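Local atomic coordinates of mandelate racemase/muconate lactonizing enzyme family protein (Roseovarius sp. TM1035, PDB entry 3T9P), a protein that probably catalyses an isomerase-type reaction that begins with removal of a proton next to a carboxylate, as in the mandelate racemase/muconate lactonizing enzyme family. Residues E238-A243 with L269-V274. Residues are numbered along the deposited sequence; the frame is centred on the assembly and turned at random.
Sequences EYDQTA and LDRGAV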
ATOM      1  N   GLU A 238      -3.742 -11.979  -8.160  1.00 17.94           N
ATOM      2  CA  GLU A 238      -3.408 -13.408  -8.494  1.00 18.05           C
ATOM      3  C   GLU A 238      -2.707 -13.506  -9.814  1.00 18.73           C
ATOM      4  O   GLU A 238      -3.317 -13.832 -10.834  1.00 18.14           O
ATOM      5  CB  GLU A 238      -4.683 -14.246  -8.556  1.00 19.09           C
ATOM      6  CG  GLU A 238      -5.474 -14.221  -7.275  1.00 18.37           C
ATOM      7  CD  GLU A 238      -4.811 -15.094  -6.201  1.00 22.95           C
ATOM      8  OE1 GLU A 238      -3.794 -15.770  -6.492  1.00 26.44           O
ATOM      9  OE2 GLU A 238      -5.315 -15.092  -5.067  1.00 26.54           O
ATOM     10  N   TYR A 239      -1.417 -13.255  -9.790  1.00 18.35           N
ATOM     11  CA  TYR A 239      -0.651 -13.115 -10.978  1.00 19.85           C
ATOM     12  C   TYR A 239      -0.645 -14.429 -11.817  1.00 20.67           C
ATOM     13  O   TYR A 239      -0.657 -14.394 -13.034  1.00 17.89           O
ATOM     14  CB  TYR A 239       0.760 -12.681 -10.550  1.00 20.45           C
ATOM     15  CG  TYR A 239       0.720 -11.277  -9.973  1.00 20.15           C
ATOM     16  CD1 TYR A 239       0.693 -10.159 -10.829  1.00 23.97           C
ATOM     17  CD2 TYR A 239       0.637 -11.044  -8.586  1.00 24.22           C
ATOM     18  CE1 TYR A 239       0.653  -8.828 -10.280  1.00 17.62           C
ATOM     19  CE2 TYR A 239       0.538  -9.722  -8.061  1.00 21.73           C
ATOM     20  CZ  TYR A 239       0.569  -8.656  -8.938  1.00 19.82           C
ATOM     21  OH  TYR A 239       0.456  -7.395  -8.446  1.00 17.80           O
ATOM     22  N   ASP A 240      -0.600 -15.570 -11.147  1.00 20.90           N
ATOM     23  CA  ASP A 240      -0.553 -16.874 -11.867  1.00 22.93           C
ATOM     24  C   ASP A 240      -1.877 -17.159 -12.548  1.00 22.25           C
ATOM     25  O   ASP A 240      -1.895 -17.814 -13.583  1.00 22.28           O
ATOM     26  CB  ASP A 240      -0.249 -18.026 -10.913  1.00 23.82           C
ATOM     27  CG  ASP A 240       1.203 -18.080 -10.514  1.00 28.24           C
ATOM     28  OD1 ASP A 240       2.032 -17.436 -11.163  1.00 38.02           O
ATOM     29  OD2 ASP A 240       1.549 -18.730  -9.518  1.00 38.18           O
ATOM     30  N   GLN A 241      -2.980 -16.693 -11.999  1.00 19.67           N
ATOM     31  CA  GLN A 241      -4.249 -16.831 -12.663  1.00 20.74           C
ATOM     32  C   GLN A 241      -4.289 -16.023 -13.975  1.00 19.36           C
ATOM     33  O   GLN A 241      -4.674 -16.511 -15.003  1.00 18.08           O
ATOM     34  CB  GLN A 241      -5.383 -16.386 -11.739  1.00 20.37           C
ATOM     35  CG  GLN A 241      -5.628 -17.284 -10.557  1.00 20.50           C
ATOM     36  CD  GLN A 241      -6.794 -16.855  -9.673  1.00 21.02           C
ATOM     37  OE1 GLN A 241      -7.649 -16.161 -10.089  1.00 24.30           O
ATOM     38  NE2 GLN A 241      -6.802 -17.301  -8.465  1.00 19.38           N
ATOM     39  N   THR A 242      -3.839 -14.787 -13.896  1.00 18.26           N
ATOM     40  CA  THR A 242      -3.812 -13.920 -15.051  1.00 16.89           C
ATOM     41  C   THR A 242      -2.876 -14.526 -16.113  1.00 18.31           C
ATOM     42  O   THR A 242      -3.189 -14.546 -17.247  1.00 17.37           O
ATOM     43  CB  THR A 242      -3.366 -12.494 -14.679  1.00 15.75           C
ATOM     44  OG1 THR A 242      -4.136 -12.055 -13.596  1.00 15.95           O
ATOM     45  CG2 THR A 242      -3.525 -11.519 -15.835  1.00 11.14           C
ATOM     46  N   ALA A 243      -1.747 -15.047 -15.683  1.00 17.12           N
ATOM     47  CA  ALA A 243      -0.792 -15.639 -16.598  1.00 17.96           C
ATOM     48  C   ALA A 243      -1.416 -16.832 -17.316  1.00 20.72           C
ATOM     49  O   ALA A 243      -1.215 -17.006 -18.452  1.00 21.51           O
ATOM     50  CB  ALA A 243       0.425 -16.030 -15.897  1.00 18.83           C
ATOM     51  N   LEU A 269       5.668  -9.270 -14.185  1.00 23.79           N
ATOM     52  CA  LEU A 269       6.525  -9.486 -15.326  1.00 26.53           C
ATOM     53  C   LEU A 269       7.244 -10.843 -15.258  1.00 27.78           C
ATOM     54  O   LEU A 269       7.310 -11.526 -16.203  1.00 27.09           O
ATOM     55  CB  LEU A 269       7.491  -8.315 -15.523  1.00 26.41           C
ATOM     56  CG  LEU A 269       6.924  -6.951 -15.917  1.00 27.95           C
ATOM     57  CD1 LEU A 269       7.982  -5.896 -15.908  1.00 26.70           C
ATOM     58  CD2 LEU A 269       6.225  -6.992 -17.248  1.00 29.29           C
ATOM     59  N   ASP A 270       7.703 -11.214 -14.077  1.00 29.51           N
ATOM     60  CA  ASP A 270       8.427 -12.462 -13.838  1.00 30.48           C
ATOM     61  C   ASP A 270       7.546 -13.640 -14.156  1.00 30.71           C
ATOM     62  O   ASP A 270       8.005 -14.591 -14.682  1.00 31.66           O
ATOM     63  CB  ASP A 270       8.826 -12.613 -12.378  1.00 20.00           C
ATOM     64  CG  ASP A 270      10.015 -11.828 -11.990  1.00 20.00           C
ATOM     65  OD1 ASP A 270      10.683 -11.193 -12.795  1.00 20.00           O
ATOM     66  OD2 ASP A 270      10.244 -11.824 -10.802  1.00 20.00           O
ATOM     67  N   ARG A 271       6.278 -13.544 -13.794  1.00 29.02           N
ATOM     68  CA  ARG A 271       5.295 -14.551 -14.024  1.00 26.58           C
ATOM     69  C   ARG A 271       4.662 -14.510 -15.415  1.00 24.18           C
ATOM     70  O   ARG A 271       3.871 -15.335 -15.714  1.00 24.17           O
ATOM     71  CB  ARG A 271       4.211 -14.469 -12.979  1.00 25.59           C
ATOM     72  CG  ARG A 271       4.664 -14.650 -11.567  1.00 31.38           C
ATOM     73  CD  ARG A 271       5.407 -15.936 -11.300  1.00 37.52           C
ATOM     74  NE  ARG A 271       5.615 -16.138  -9.870  1.00 48.86           N
ATOM     75  CZ  ARG A 271       4.629 -16.402  -9.024  1.00 53.44           C
ATOM     76  NH1 ARG A 271       3.403 -16.483  -9.476  1.00 58.57           N
ATOM     77  NH2 ARG A 271       4.840 -16.607  -7.733  1.00 56.14           N
ATOM     78  N   GLY A 272       5.019 -13.521 -16.220  1.00 24.54           N
ATOM     79  CA  GLY A 272       4.472 -13.328 -17.538  1.00 23.06           C
ATOM     80  C   GLY A 272       2.970 -13.191 -17.520  1.00 22.42           C
ATOM     81  O   GLY A 272       2.312 -13.809 -18.276  1.00 20.86           O
ATOM     82  N   ALA A 273       2.455 -12.427 -16.579  1.00 19.53           N
ATOM     83  CA  ALA A 273       1.032 -12.228 -16.436  1.00 18.58           C
ATOM     84  C   ALA A 273       0.291 -11.519 -17.591  1.00 18.75           C
ATOM     85  O   ALA A 273      -0.806 -11.852 -17.891  1.00 18.40           O
ATOM     86  CB  ALA A 273       0.690 -11.602 -15.116  1.00 17.30           C
ATOM     87  N   VAL A 274       0.916 -10.528 -18.182  1.00 18.19           N
ATOM     88  CA  VAL A 274       0.265  -9.704 -19.153  1.00 16.06           C
ATOM     89  C   VAL A 274       1.009  -9.511 -20.473  1.00 16.64           C
ATOM     90  O   VAL A 274       2.194  -9.520 -20.510  1.00 16.13           O
ATOM     91  CB  VAL A 274      -0.022  -8.336 -18.540  1.00 14.81           C
ATOM     92  CG1 VAL A 274      -0.881  -8.483 -17.294  1.00 14.58           C
ATOM     93  CG2 VAL A 274       1.255  -7.656 -18.191  1.00 15.47           C
TER
HETATM   94  O   HOH W   1       0.360 -15.481  -8.096  1.00 28.27           O
HETATM   95  O   HOH W   2       1.319 -16.317 -19.518  1.00 27.75           O
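Ala243 packs against Ala273 with their CA atoms 3.9 Å apart, where the first turn of helix 239-248 meets the chain leaving helix 262-270. The Ala243 methyl also rests on the turn that ends this second helix, with CB 3.5 Å from Arg271 O. Gly272, at positive phi, forms the Schellman motif there and turns the chain so that Ala273 lies against the start of helix 239-248. The Ala273 methyl sits 3.7 Å from Tyr239 O, and Thr242 CG2, anti to its own backbone N, comes within 3.4 Å of Ala273 O, a carbonyl buried with no hydrogen-bonding partner in the model.

At the solvent-exposed edge, Arg271, bent at chi2 (-56°), brings NH1 to Asp240 OD1 in a salt bridge. OD1 meets the guanidinium edge near its plane; the carboxylate and guanidinium planes are 26° apart. The N-H...O angle is only 115° and the modelled separation is improbably short. NH2 instead pairs with Asp270 of the second subunit.

One water bridges Ala243 O (2.8 Å) and Gly272 O (3.0 Å), which also accepts a hydrogen bond from Arg246 NH1.

The Tyr239 side chain packs on Ser264, Leu267 and Met268 of helix 262-270, its hydroxyl hydrogen-bonded to Asp259. Close alanine packing thus ties the start of helix 239-248 to the loop after helix 262-270 in the enolase-type barrel, while Arg271, between two aspartates, links this junction electrostatically to the dimer interface.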